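Eukaryotic translation initiation factor 2A (Schizosaccharomyces pombe, PDB 3WJ9) probably directs initiator methionyl-tRNA to 40S ribosomal subunits in a codon-dependent manner during the early steps of translating a small set of mRNAs. Local coordinates at residues Q6-S11 with Q403-P408; S89-P94 with R123-W128; S137-L142 with Y150-M155; P270-C275 with G288-K293. One frame throughout, in Å; residues are numbered along the deposited sequence.

Interaction 1. Residues Q6-S11 with Q403-P408; sequences QFAYRS and QAFWRP
Ala8 and Phe405 pair through both backbone amides, from Ala8 N to Phe405 O at 2.7 Å and from Phe405 N to Ala8 O at 3.1 Å. The antiparallel ladder runs on in both directions. Arg10 N reaches Gln403 O at 2.9 Å, and beyond the strand's end Arg407 N still finds Gln6 O at 2.8 Å. Water 1 donates to both Gln6 O and Arg407 O.

This ladder closes the ring of a nine-bladed beta-propeller: strand 6-11, from the N-terminus, lies between strand 15-19 and the C-terminal strand 401-406, so the blade is shared by both chain ends.

Among the polar side chains, Arg10 NH2 donates to Gln403 OE1 at 3.0 Å. CG of Arg10 is anti to the backbone N (chi1 -177°) and the chain bends at chi3, which carries the long side chain over to Gln403. The acceptor lies in the guanidinium plane, yet the donor stands above the amide carbonyl plane, away from its lone pairs. The aliphatic CB of Gln6 lies over one face of the Arg407 guanidinium. The polar ends have partners elsewhere: Gln6 NE2 bonds to Thr62 O, and Arg407 NH1 forms a salt bridge with Glu63.

Ala8 and Phe405 share a sheet face with Arg10 and Gln403; the methyl of Ala8 is small enough for Phe405 CE1 to pack 3.6 Å from its CB. Although Phe7 and Trp406 diverge at the backbone, Phe7 turns its ring edge to the face of the Trp406 six-membered ring in a T-shaped pair, planes 85° apart.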
loop_
_atom_site.group_PDB
_atom_site.type_symbol
_atom_site.label_atom_id
_atom_site.label_comp_id
_atom_site.label_asym_id
_atom_site.label_seq_id
_atom_site.Cartn_x
_atom_site.Cartn_y
_atom_site.Cartn_z
ATOM N N GLN A 6 17.578 5.404 6.421
ATOM C CA GLN A 6 16.801 6.641 6.354
ATOM C C GLN A 6 15.299 6.410 6.470
ATOM O O GLN A 6 14.759 5.444 5.933
ATOM C CB GLN A 6 17.098 7.401 5.052
ATOM C CG GLN A 6 16.399 8.764 4.961
ATOM C CD GLN A 6 16.588 9.459 3.621
ATOM O OE1 GLN A 6 15.684 10.136 3.128
ATOM N NE2 GLN A 6 17.767 9.303 3.032
ATOM N N PHE A 7 14.639 7.311 7.188
ATOM C CA PHE A 7 13.185 7.367 7.231
ATOM C C PHE A 7 12.742 8.821 7.106
ATOM O O PHE A 7 13.552 9.734 7.254
ATOM C CB PHE A 7 12.648 6.744 8.522
ATOM C CG PHE A 7 13.074 7.465 9.771
ATOM C CD1 PHE A 7 14.233 7.099 10.433
ATOM C CD2 PHE A 7 12.307 8.495 10.293
ATOM C CE1 PHE A 7 14.629 7.754 11.584
ATOM C CE2 PHE A 7 12.697 9.155 11.443
ATOM C CZ PHE A 7 13.860 8.781 12.091
ATOM N N ALA A 8 11.461 9.034 6.827
ATOM C CA ALA A 8 10.918 10.383 6.740
ATOM C C ALA A 8 9.948 10.641 7.879
ATOM O O ALA A 8 9.406 9.705 8.461
ATOM C CB ALA A 8 10.231 10.595 5.404
ATOM N N TYR A 9 9.733 11.912 8.199
ATOM C CA TYR A 9 8.756 12.277 9.215
ATOM C C TYR A 9 8.054 13.569 8.831
ATOM O O TYR A 9 8.636 14.434 8.178
ATOM C CB TYR A 9 9.418 12.427 10.589
ATOM C CG TYR A 9 10.258 13.677 10.741
ATOM C CD1 TYR A 9 11.594 13.687 10.371
ATOM C CD2 TYR A 9 9.714 14.847 11.264
ATOM C CE1 TYR A 9 12.365 14.826 10.509
ATOM C CE2 TYR A 9 10.476 15.990 11.404
ATOM C CZ TYR A 9 11.802 15.974 11.026
ATOM O OH TYR A 9 12.565 17.110 11.165
ATOM N N ARG A 10 6.798 13.692 9.239
ATOM C CA ARG A 10 6.058 14.929 9.052
ATOM C C ARG A 10 5.152 15.180 10.245
ATOM O O ARG A 10 4.154 14.490 10.437
ATOM C CB ARG A 10 5.236 14.890 7.764
ATOM C CG ARG A 10 4.487 16.183 7.484
ATOM C CD ARG A 10 3.652 16.079 6.220
ATOM N NE ARG A 10 2.604 15.072 6.336
ATOM C CZ ARG A 10 1.384 15.314 6.806
ATOM N NH1 ARG A 10 1.055 16.537 7.199
ATOM N NH2 ARG A 10 0.492 14.338 6.875
ATOM N N SER A 11 5.516 16.162 11.059
ATOM C CA SER A 11 4.692 16.547 12.192
ATOM C C SER A 11 3.994 17.861 11.881
ATOM O O SER A 11 4.302 18.511 10.882
ATOM C CB SER A 11 5.534 16.666 13.464
ATOM O OG SER A 11 6.516 17.678 13.333
ATOM N N GLN A 403 2.894 11.448 10.013
ATOM C CA GLN A 403 3.405 10.204 9.451
ATOM C C GLN A 403 4.912 10.072 9.642
ATOM O O GLN A 403 5.626 11.059 9.836
ATOM C CB GLN A 403 3.069 10.091 7.962
ATOM C CG GLN A 403 3.351 11.347 7.133
ATOM C CD GLN A 403 2.465 11.454 5.901
ATOM O OE1 GLN A 403 1.239 11.553 5.994
ATOM N NE2 GLN A 403 3.090 11.441 4.734
ATOM N N ALA A 404 5.376 8.831 9.585
ATOM C CA ALA A 404 6.783 8.495 9.743
ATOM C C ALA A 404 7.025 7.128 9.120
ATOM O O ALA A 404 6.414 6.143 9.526
ATOM C CB ALA A 404 7.176 8.497 11.214
ATOM N N PHE A 405 7.912 7.063 8.132
ATOM C CA PHE A 405 8.092 5.830 7.372
ATOM C C PHE A 405 9.504 5.677 6.822
ATOM O O PHE A 405 10.170 6.663 6.507
ATOM C CB PHE A 405 7.078 5.769 6.223
ATOM C CG PHE A 405 6.831 7.097 5.560
ATOM C CD1 PHE A 405 7.710 7.587 4.610
ATOM C CD2 PHE A 405 5.713 7.852 5.878
ATOM C CE1 PHE A 405 7.487 8.809 3.998
ATOM C CE2 PHE A 405 5.482 9.072 5.269
ATOM C CZ PHE A 405 6.371 9.551 4.328
ATOM N N TRP A 406 9.947 4.428 6.707
ATOM C CA TRP A 406 11.254 4.103 6.146
ATOM C C TRP A 406 11.372 4.506 4.682
ATOM O O TRP A 406 10.381 4.524 3.951
ATOM C CB TRP A 406 11.529 2.603 6.265
ATOM C CG TRP A 406 11.701 2.104 7.659
ATOM C CD1 TRP A 406 10.853 1.290 8.349
ATOM C CD2 TRP A 406 12.803 2.370 8.532
ATOM N NE1 TRP A 406 11.356 1.036 9.601
ATOM C CE2 TRP A 406 12.552 1.689 9.740
ATOM C CE3 TRP A 406 13.975 3.122 8.412
ATOM C CZ2 TRP A 406 13.431 1.738 10.820
ATOM C CZ3 TRP A 406 14.845 3.168 9.484
ATOM C CH2 TRP A 406 14.569 2.481 10.671
ATOM N N ARG A 407 12.592 4.820 4.258
ATOM C CA ARG A 407 12.886 4.979 2.843
ATOM C C ARG A 407 13.164 3.601 2.256
ATOM O O ARG A 407 14.193 2.995 2.557
ATOM C CB ARG A 407 14.080 5.905 2.627
ATOM C CG ARG A 407 14.489 6.042 1.176
ATOM C CD ARG A 407 15.902 6.572 1.055
ATOM N NE ARG A 407 16.868 5.689 1.699
ATOM C CZ ARG A 407 18.184 5.860 1.645
ATOM N NH1 ARG A 407 18.692 6.881 0.968
ATOM N NH2 ARG A 407 18.992 5.008 2.260
ATOM N N PRO A 408 12.244 3.100 1.417
ATOM C CA PRO A 408 12.316 1.729 0.895
ATOM C C PRO A 408 13.494 1.499 -0.048
ATOM O O PRO A 408 13.729 2.306 -0.946
ATOM C CB PRO A 408 10.991 1.575 0.144
ATOM C CG PRO A 408 10.630 2.961 -0.258
ATOM C CD PRO A 408 11.099 3.842 0.862
HETATM O O HOH W 1 15.978 3.263 4.536
#

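Interaction 2. Residues S89-P94 with R123-W128; sequences STWERP and RNQTGW
Trp91 lays one face of its indole under the side-chain amide of Gln125, whose CD sits over the rim of the six-membered ring, 3.5 Å from CH2 of Trp91. The planes are 25° apart, a flat amide stacked on a flat indole. Trp128 meets Trp91 differently: CB of Trp91 rests over the face of the Trp128 six-membered ring in a CH-pi contact, 4.0 Å from its centroid, while the two indoles meet obliquely. With CG of Trp91 anti to its backbone N (chi1 -175°), the indole reaches past Trp128, and NE1 makes a weak, bent hydrogen bond to Asn124 O at 2.8 Å. Ser89 is small enough to admit the far rim of Trp128, its CB 3.6 Å from CZ3. A type II turn from Gln125 to Trp128 brings both side chains to Trp91, and Gly127, its third residue, readily takes the positive phi. In this inter-blade link of a beta-propeller, the loop after outer strand 116-120 packs against strand 87-92 before entering the next blade.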
loop_
_atom_site.group_PDB
_atom_site.type_symbol
_atom_site.label_atom_id
_atom_site.label_comp_id
_atom_site.label_asym_id
_atom_site.label_seq_id
_atom_site.Cartn_x
_atom_site.Cartn_y
_atom_site.Cartn_z
ATOM N N SER A 89 1.226 11.034 -9.233
ATOM C CA SER A 89 -0.170 11.449 -9.348
ATOM C C SER A 89 -0.609 12.269 -8.137
ATOM O O SER A 89 -0.211 11.985 -7.009
ATOM C CB SER A 89 -1.079 10.227 -9.518
ATOM O OG SER A 89 -0.746 9.499 -10.688
ATOM N N THR A 90 -1.431 13.286 -8.381
ATOM C CA THR A 90 -1.874 14.190 -7.322
ATOM C C THR A 90 -3.392 14.351 -7.285
ATOM O O THR A 90 -3.975 14.934 -8.191
ATOM C CB THR A 90 -1.244 15.591 -7.479
ATOM O OG1 THR A 90 -1.650 16.160 -8.730
ATOM C CG2 THR A 90 0.273 15.511 -7.430
ATOM N N TRP A 91 -4.021 13.848 -6.227
ATOM C CA TRP A 91 -5.461 14.017 -6.029
ATOM C C TRP A 91 -5.759 15.362 -5.375
ATOM O O TRP A 91 -5.275 15.648 -4.280
ATOM C CB TRP A 91 -6.030 12.882 -5.163
ATOM C CG TRP A 91 -7.545 12.899 -4.995
ATOM C CD1 TRP A 91 -8.449 12.168 -5.698
ATOM C CD2 TRP A 91 -8.305 13.665 -4.049
ATOM N NE1 TRP A 91 -9.723 12.437 -5.271
ATOM C CE2 TRP A 91 -9.664 13.353 -4.254
ATOM C CE3 TRP A 91 -7.973 14.587 -3.056
ATOM C CZ2 TRP A 91 -10.687 13.930 -3.504
ATOM C CZ3 TRP A 91 -8.991 15.160 -2.309
ATOM C CH2 TRP A 91 -10.331 14.828 -2.537
ATOM N N GLU A 92 -6.547 16.190 -6.052
ATOM C CA GLU A 92 -7.067 17.412 -5.448
ATOM C C GLU A 92 -8.536 17.203 -5.108
ATOM O O GLU A 92 -9.139 16.220 -5.538
ATOM C CB GLU A 92 -6.907 18.609 -6.388
ATOM C CG GLU A 92 -5.481 18.888 -6.828
ATOM C CD GLU A 92 -5.388 20.079 -7.765
ATOM O OE1 GLU A 92 -4.265 20.413 -8.196
ATOM O OE2 GLU A 92 -6.439 20.683 -8.067
ATOM N N ARG A 93 -9.114 18.118 -4.338
ATOM C CA ARG A 93 -10.539 18.045 -4.042
ATOM C C ARG A 93 -11.323 18.476 -5.279
ATOM O O ARG A 93 -11.038 19.521 -5.861
ATOM C CB ARG A 93 -10.895 18.915 -2.833
ATOM C CG ARG A 93 -12.336 18.760 -2.370
ATOM C CD ARG A 93 -12.660 19.643 -1.173
ATOM N NE ARG A 93 -11.914 19.264 0.026
ATOM C CZ ARG A 93 -12.291 18.309 0.872
ATOM N NH1 ARG A 93 -13.404 17.625 0.653
ATOM N NH2 ARG A 93 -11.552 18.036 1.939
ATOM N N PRO A 94 -12.304 17.659 -5.694
ATOM C CA PRO A 94 -13.075 17.898 -6.922
ATOM C C PRO A 94 -13.849 19.216 -6.922
ATOM O O PRO A 94 -14.092 19.794 -5.864
ATOM C CB PRO A 94 -14.040 16.705 -6.971
ATOM C CG PRO A 94 -14.080 16.175 -5.581
ATOM C CD PRO A 94 -12.717 16.416 -5.023
ATOM N N ARG A 123 -14.198 12.000 -8.358
ATOM C CA ARG A 123 -14.761 12.485 -7.102
ATOM C C ARG A 123 -14.383 11.620 -5.901
ATOM O O ARG A 123 -14.371 12.090 -4.766
ATOM C CB ARG A 123 -16.282 12.614 -7.214
ATOM C CG ARG A 123 -16.740 13.482 -8.374
ATOM C CD ARG A 123 -18.094 14.112 -8.096
ATOM N NE ARG A 123 -18.049 15.568 -8.192
ATOM C CZ ARG A 123 -18.492 16.392 -7.249
ATOM N NH1 ARG A 123 -19.017 15.904 -6.134
ATOM N NH2 ARG A 123 -18.410 17.704 -7.420
ATOM N N ASN A 124 -14.071 10.355 -6.162
ATOM C CA ASN A 124 -13.688 9.413 -5.113
ATOM C C ASN A 124 -12.275 9.635 -4.585
ATOM O O ASN A 124 -11.417 10.151 -5.299
ATOM C CB ASN A 124 -13.843 7.973 -5.607
ATOM C CG ASN A 124 -12.941 7.661 -6.784
ATOM O OD1 ASN A 124 -11.976 8.376 -7.047
ATOM N ND2 ASN A 124 -13.251 6.587 -7.500
ATOM N N GLN A 125 -12.025 9.240 -3.338
ATOM C CA GLN A 125 -10.667 9.245 -2.837
ATOM C C GLN A 125 -10.149 7.815 -2.860
ATOM O O GLN A 125 -8.951 7.573 -2.984
ATOM C CB GLN A 125 -10.595 9.844 -1.438
ATOM C CG GLN A 125 -11.097 11.261 -1.349
ATOM C CD GLN A 125 -10.265 12.087 -0.407
ATOM O OE1 GLN A 125 -9.098 11.783 -0.170
ATOM N NE2 GLN A 125 -10.854 13.142 0.138
ATOM N N THR A 126 -11.074 6.871 -2.736
ATOM C CA THR A 126 -10.757 5.447 -2.774
ATOM C C THR A 126 -10.504 4.980 -4.206
ATOM O O THR A 126 -11.341 5.189 -5.086
ATOM C CB THR A 126 -11.895 4.615 -2.160
ATOM O OG1 THR A 126 -13.106 4.865 -2.883
ATOM C CG2 THR A 126 -12.103 5.007 -0.706
ATOM N N GLY A 127 -9.354 4.353 -4.434
ATOM C CA GLY A 127 -8.983 3.897 -5.764
ATOM C C GLY A 127 -8.839 5.048 -6.738
ATOM O O GLY A 127 -9.224 4.947 -7.902
ATOM N N TRP A 128 -8.279 6.150 -6.256
ATOM C CA TRP A 128 -8.157 7.364 -7.052
ATOM C C TRP A 128 -7.081 7.237 -8.130
ATOM O O TRP A 128 -7.306 7.599 -9.284
ATOM C CB TRP A 128 -7.858 8.561 -6.142
ATOM C CG TRP A 128 -6.520 8.490 -5.470
ATOM C CD1 TRP A 128 -6.206 7.791 -4.344
ATOM C CD2 TRP A 128 -5.315 9.134 -5.891
ATOM N NE1 TRP A 128 -4.881 7.962 -4.035
ATOM C CE2 TRP A 128 -4.307 8.788 -4.976
ATOM C CE3 TRP A 128 -4.984 9.976 -6.959
ATOM C CZ2 TRP A 128 -2.999 9.245 -5.083
ATOM C CZ3 TRP A 128 -3.685 10.435 -7.072
ATOM C CH2 TRP A 128 -2.708 10.067 -6.139
#

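Interaction 3. Residues S137-L142 with Y150-M155; sequences SLAARL and YETGNM
The Tyr150 ring meets the 137-142 segment at its edge and obliquely, with no stacking group from that segment. Ala139 O lies near the ring plane at the edge, 3.9 Å from CD1 of Tyr150, while CB of Arg141 comes in obliquely to CE1. Met155 O, from the ring's own segment, also lies in plane at the edge. Arg141 runs extended from CG to NE, and its guanidinium, turned 47° from the phenol, has the Tyr150 hydroxyl beyond its edge. The charged group also makes a cation-pi contact with Phe120, while Phe118 packs against Tyr150, so ring and long aliphatic chain both suit bridging toward the preceding blade.

Backbone pairing sets this up. Tyr150 N donates to Ala139 O at 2.9 Å and Ala139 N to Tyr150 O at 3.2 Å, a hydrogen-bonded antiparallel pair in which Ala139, with only a methyl, packs its CB 4.2 Å from CB of Tyr150. Next comes the non-hydrogen-bonded pair of Leu138 and Glu151, side chains on one face. Past the strand, Thr152 N still donates to Ser137 O at 2.9 Å. Beta-branched Thr152 serves two ends: with OG1 between the backbone N and the carbonyl carbon (chi1 59°), CG2 packs 3.6 Å from Leu138 N, and OG1 bonds to Glu136 O. Such a hairpin, 138-143 with 146-151, forms the middle of a four-stranded propeller blade.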
loop_
_atom_site.group_PDB
_atom_site.type_symbol
_atom_site.label_atom_id
_atom_site.label_comp_id
_atom_site.label_asym_id
_atom_site.label_seq_id
_atom_site.Cartn_x
_atom_site.Cartn_y
_atom_site.Cartn_z
ATOM N N SER A 137 5.171 0.351 -17.794
ATOM C CA SER A 137 4.878 0.560 -19.208
ATOM C C SER A 137 3.383 0.739 -19.454
ATOM O O SER A 137 2.981 1.329 -20.456
ATOM C CB SER A 137 5.407 -0.609 -20.046
ATOM O OG SER A 137 4.857 -1.841 -19.613
ATOM N N LEU A 138 2.562 0.236 -18.538
ATOM C CA LEU A 138 1.113 0.281 -18.714
ATOM C C LEU A 138 0.399 0.864 -17.496
ATOM O O LEU A 138 0.760 0.575 -16.357
ATOM C CB LEU A 138 0.573 -1.122 -19.015
ATOM C CG LEU A 138 1.201 -1.863 -20.199
ATOM C CD1 LEU A 138 0.624 -3.264 -20.331
ATOM C CD2 LEU A 138 1.014 -1.078 -21.488
ATOM N N ALA A 139 -0.611 1.691 -17.750
ATOM C CA ALA A 139 -1.410 2.290 -16.686
ATOM C C ALA A 139 -2.872 1.887 -16.840
ATOM O O ALA A 139 -3.287 1.460 -17.915
ATOM C CB ALA A 139 -1.267 3.803 -16.697
ATOM N N ALA A 140 -3.653 2.025 -15.772
ATOM C CA ALA A 140 -5.032 1.549 -15.795
ATOM C C ALA A 140 -6.002 2.456 -15.041
ATOM O O ALA A 140 -5.813 2.750 -13.860
ATOM C CB ALA A 140 -5.100 0.138 -15.237
ATOM N N ARG A 141 -7.047 2.882 -15.745
ATOM C CA ARG A 141 -8.106 3.712 -15.180
ATOM C C ARG A 141 -9.389 2.887 -15.089
ATOM O O ARG A 141 -9.512 1.856 -15.748
ATOM C CB ARG A 141 -8.313 4.962 -16.043
ATOM C CG ARG A 141 -9.261 6.017 -15.482
ATOM C CD ARG A 141 -9.708 6.955 -16.596
ATOM N NE ARG A 141 -10.595 8.019 -16.135
ATOM C CZ ARG A 141 -11.193 8.887 -16.946
ATOM N NH1 ARG A 141 -11.002 8.810 -18.255
ATOM N NH2 ARG A 141 -11.985 9.827 -16.450
ATOM N N LEU A 142 -10.339 3.333 -14.273
ATOM C CA LEU A 142 -11.592 2.607 -14.116
ATOM C C LEU A 142 -12.808 3.435 -14.505
ATOM O O LEU A 142 -13.112 4.451 -13.881
ATOM C CB LEU A 142 -11.746 2.123 -12.679
ATOM C CG LEU A 142 -13.088 1.471 -12.362
ATOM C CD1 LEU A 142 -13.295 0.203 -13.181
ATOM C CD2 LEU A 142 -13.149 1.184 -10.883
ATOM N N TYR A 150 -3.396 1.990 -20.720
ATOM C CA TYR A 150 -2.617 3.031 -21.379
ATOM C C TYR A 150 -1.162 2.623 -21.562
ATOM O O TYR A 150 -0.681 1.698 -20.914
ATOM C CB TYR A 150 -2.672 4.335 -20.576
ATOM C CG TYR A 150 -4.037 4.984 -20.489
ATOM C CD1 TYR A 150 -5.018 4.478 -19.645
ATOM C CD2 TYR A 150 -4.337 6.114 -21.237
ATOM C CE1 TYR A 150 -6.262 5.070 -19.560
ATOM C CE2 TYR A 150 -5.579 6.714 -21.158
ATOM C CZ TYR A 150 -6.537 6.187 -20.318
ATOM O OH TYR A 150 -7.776 6.781 -20.234
ATOM N N GLU A 151 -0.469 3.313 -22.462
ATOM C CA GLU A 151 0.987 3.260 -22.513
ATOM C C GLU A 151 1.530 4.435 -21.713
ATOM O O GLU A 151 1.224 5.582 -22.019
ATOM C CB GLU A 151 1.505 3.315 -23.951
ATOM C CG GLU A 151 1.515 1.983 -24.679
ATOM C CD GLU A 151 2.234 2.069 -26.011
ATOM O OE1 GLU A 151 2.671 1.018 -26.526
ATOM O OE2 GLU A 151 2.367 3.191 -26.542
ATOM N N THR A 152 2.326 4.156 -20.686
ATOM C CA THR A 152 2.806 5.215 -19.800
ATOM C C THR A 152 3.650 6.247 -20.544
ATOM O O THR A 152 3.578 7.443 -20.264
ATOM C CB THR A 152 3.627 4.644 -18.628
ATOM O OG1 THR A 152 4.757 3.919 -19.133
ATOM C CG2 THR A 152 2.765 3.714 -17.782
ATOM N N GLY A 153 4.446 5.775 -21.495
ATOM C CA GLY A 153 5.252 6.655 -22.320
ATOM C C GLY A 153 4.414 7.660 -23.084
ATOM O O GLY A 153 4.734 8.848 -23.135
ATOM N N ASN A 154 3.330 7.174 -23.676
ATOM C CA ASN A 154 2.432 8.018 -24.447
ATOM C C ASN A 154 0.982 7.700 -24.120
ATOM O O ASN A 154 0.293 7.053 -24.904
ATOM C CB ASN A 154 2.684 7.834 -25.944
ATOM C CG ASN A 154 1.927 8.833 -26.790
ATOM O OD1 ASN A 154 1.377 9.809 -26.278
ATOM N ND2 ASN A 154 1.898 8.597 -28.093
HETATM N N MSE A 155 0.518 8.138 -22.955
HETATM C CA MSE A 155 -0.866 7.893 -22.590
HETATM C C MSE A 155 -1.757 9.058 -23.044
HETATM O O MSE A 155 -2.979 8.917 -23.124
HETATM C CB MSE A 155 -0.993 7.621 -21.078
HETATM C CG MSE A 155 -0.695 8.780 -20.128
HETATM SE SE MSE A 155 -0.694 8.253 -18.227
HETATM C CE MSE A 155 1.222 7.956 -17.922
#

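Interaction 4. Residues P270-C275 with G288-K293; sequences PIHDVC and GYMPAK
His272 and Gly288 form the close-fitting part of this contact. NE2 of His272 donates to Gly288 O at 2.9 Å, a somewhat bent bond (136° at the hydrogen), with the acceptor lying close to the imidazole plane. CG of His272 stands anti to the carbonyl carbon (chi1 -67°), which carries the ring toward the 288-293 segment. Histidine suits this position because a ring nitrogen can bond at the edge while the rest of the ring packs against apolar groups: CD2 of His272 lies 4.0 Å from CB of Ala292, whose small methyl lets the ring in. Gly288 is buried, and its positive phi suits a residue without a side chain. Its N also donates to Pro270 O, although the modelled 2.5 Å is too short to be trusted.

The outer side is looser. Selenomethionine Met290, bent at chi2, brings its terminal methyl CE to the His272 ring near CE1, with SE oblique, 4.4 Å from the ring centroid; this exposed side chain also touches a crystal neighbour, so its pose may owe something to packing. Apart from its carbonyl, Pro270 touches only lightly, CD lying 4.1 Å from Gly288 C.

Both segments belong to the second WD repeat, a four-stranded propeller blade in which strand 283-287 lies between strands 271-276 and 292-297. His272 and Asp273 both face Val286 in a classic beta bulge, and Ala292 is backbone-bonded to Ala310 of the outer strand 303-310.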
loop_
_atom_site.group_PDB
_atom_site.type_symbol
_atom_site.label_atom_id
_atom_site.label_comp_id
_atom_site.label_asym_id
_atom_site.label_seq_id
_atom_site.Cartn_x
_atom_site.Cartn_y
_atom_site.Cartn_z
ATOM N N PRO A 270 -14.652 -12.455 12.185
ATOM C CA PRO A 270 -14.017 -11.669 11.123
ATOM C C PRO A 270 -12.536 -11.979 10.944
ATOM O O PRO A 270 -11.870 -12.389 11.894
ATOM C CB PRO A 270 -14.199 -10.230 11.606
ATOM C CG PRO A 270 -14.234 -10.345 13.087
ATOM C CD PRO A 270 -14.956 -11.634 13.370
ATOM N N ILE A 271 -12.032 -11.786 9.729
ATOM C CA ILE A 271 -10.598 -11.823 9.477
ATOM C C ILE A 271 -10.060 -10.413 9.693
ATOM O O ILE A 271 -10.594 -9.452 9.141
ATOM C CB ILE A 271 -10.264 -12.310 8.049
ATOM C CG1 ILE A 271 -10.647 -13.783 7.869
ATOM C CG2 ILE A 271 -8.791 -12.124 7.753
ATOM C CD1 ILE A 271 -12.053 -14.003 7.354
ATOM N N HIS A 272 -9.016 -10.286 10.506
ATOM C CA HIS A 272 -8.513 -8.972 10.900
ATOM C C HIS A 272 -7.436 -8.461 9.949
ATOM O O HIS A 272 -7.298 -7.257 9.746
ATOM C CB HIS A 272 -7.972 -9.018 12.334
ATOM C CG HIS A 272 -9.027 -9.246 13.374
ATOM N ND1 HIS A 272 -9.813 -8.231 13.875
ATOM C CD2 HIS A 272 -9.430 -10.378 14.000
ATOM C CE1 HIS A 272 -10.651 -8.725 14.769
ATOM N NE2 HIS A 272 -10.441 -10.026 14.863
ATOM N N ASP A 273 -6.682 -9.381 9.358
ATOM C CA ASP A 273 -5.609 -9.003 8.448
ATOM C C ASP A 273 -5.280 -10.129 7.473
ATOM O O ASP A 273 -5.314 -11.304 7.832
ATOM C CB ASP A 273 -4.359 -8.614 9.239
ATOM C CG ASP A 273 -3.550 -7.530 8.556
ATOM O OD1 ASP A 273 -3.602 -7.440 7.313
ATOM O OD2 ASP A 273 -2.867 -6.761 9.266
ATOM N N VAL A 274 -4.979 -9.767 6.231
ATOM C CA VAL A 274 -4.529 -10.738 5.237
ATOM C C VAL A 274 -3.243 -10.224 4.590
ATOM O O VAL A 274 -3.180 -9.077 4.153
ATOM C CB VAL A 274 -5.602 -11.000 4.158
ATOM C CG1 VAL A 274 -5.230 -12.213 3.329
ATOM C CG2 VAL A 274 -6.968 -11.207 4.800
ATOM N N CYS A 275 -2.215 -11.066 4.541
ATOM C CA CYS A 275 -0.900 -10.616 4.091
ATOM C C CYS A 275 -0.069 -11.729 3.452
ATOM O O CYS A 275 0.054 -12.821 4.005
ATOM C CB CYS A 275 -0.130 -10.012 5.268
ATOM S SG CYS A 275 1.400 -9.160 4.820
ATOM N N GLY A 288 -11.050 -14.327 13.263
ATOM C CA GLY A 288 -11.928 -14.728 14.348
ATOM C C GLY A 288 -12.058 -13.706 15.458
ATOM O O GLY A 288 -11.274 -12.759 15.535
ATOM N N TYR A 289 -13.055 -13.893 16.319
ATOM C CA TYR A 289 -13.225 -13.025 17.476
ATOM C C TYR A 289 -12.042 -13.195 18.422
ATOM O O TYR A 289 -11.527 -14.301 18.596
ATOM C CB TYR A 289 -14.545 -13.319 18.200
ATOM C CG TYR A 289 -14.634 -14.705 18.803
ATOM C CD1 TYR A 289 -14.204 -14.949 20.101
ATOM C CD2 TYR A 289 -15.154 -15.767 18.077
ATOM C CE1 TYR A 289 -14.279 -16.213 20.654
ATOM C CE2 TYR A 289 -15.236 -17.035 18.623
ATOM C CZ TYR A 289 -14.798 -17.252 19.912
ATOM O OH TYR A 289 -14.876 -18.510 20.465
HETATM N N MSE A 290 -11.625 -12.101 19.056
HETATM C CA MSE A 290 -10.439 -12.076 19.911
HETATM C C MSE A 290 -10.594 -12.939 21.127
HETATM O O MSE A 290 -11.732 -13.073 21.620
HETATM C CB MSE A 290 -10.222 -10.650 20.400
HETATM C CG MSE A 290 -10.455 -9.641 19.284
HETATM SE SE MSE A 290 -8.732 -9.248 18.422
HETATM C CE MSE A 290 -9.251 -7.576 17.522
ATOM N N PRO A 291 -9.511 -13.542 21.621
ATOM C CA PRO A 291 -8.150 -13.354 21.105
ATOM C C PRO A 291 -7.950 -14.056 19.769
ATOM O O PRO A 291 -8.220 -15.248 19.643
ATOM C CB PRO A 291 -7.275 -13.968 22.199
ATOM C CG PRO A 291 -8.141 -14.993 22.835
ATOM C CD PRO A 291 -9.528 -14.409 22.813
ATOM N N ALA A 292 -7.504 -13.302 18.772
ATOM C CA ALA A 292 -7.442 -13.808 17.410
ATOM C C ALA A 292 -6.317 -14.817 17.233
ATOM O O ALA A 292 -5.178 -14.579 17.633
ATOM C CB ALA A 292 -7.279 -12.660 16.428
ATOM N N LYS A 293 -6.651 -15.953 16.633
ATOM C CA LYS A 293 -5.650 -16.947 16.284
ATOM C C LYS A 293 -4.992 -16.530 14.970
ATOM O O LYS A 293 -5.513 -15.672 14.260
ATOM C CB LYS A 293 -6.280 -18.339 16.172
ATOM C CG LYS A 293 -5.261 -19.463 16.106
ATOM C CD LYS A 293 -5.870 -20.797 15.726
ATOM C CE LYS A 293 -6.678 -21.402 16.853
ATOM N NZ LYS A 293 -7.085 -22.790 16.499
#

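How the interactions relate
The four contacts mark separate points around one propeller ring, and no two of them touch. Interaction 1 joins the chain's two ends, and the other three all fall within the stretch of sequence between its segments. Interactions 2 and 3 are nearest neighbours, their centres 18 Å apart and their nearest atoms about 6 Å apart: the 123-128 loop leads into the blade that holds the 138-143 and 146-151 hairpin. Interaction 4 belongs to a distant blade, its centre 37 Å from that of interaction 3, on the opposite side of the chain's centre. Thus closure, blade linkage and pairing within a blade are each represented in this propeller portion of the longer protein.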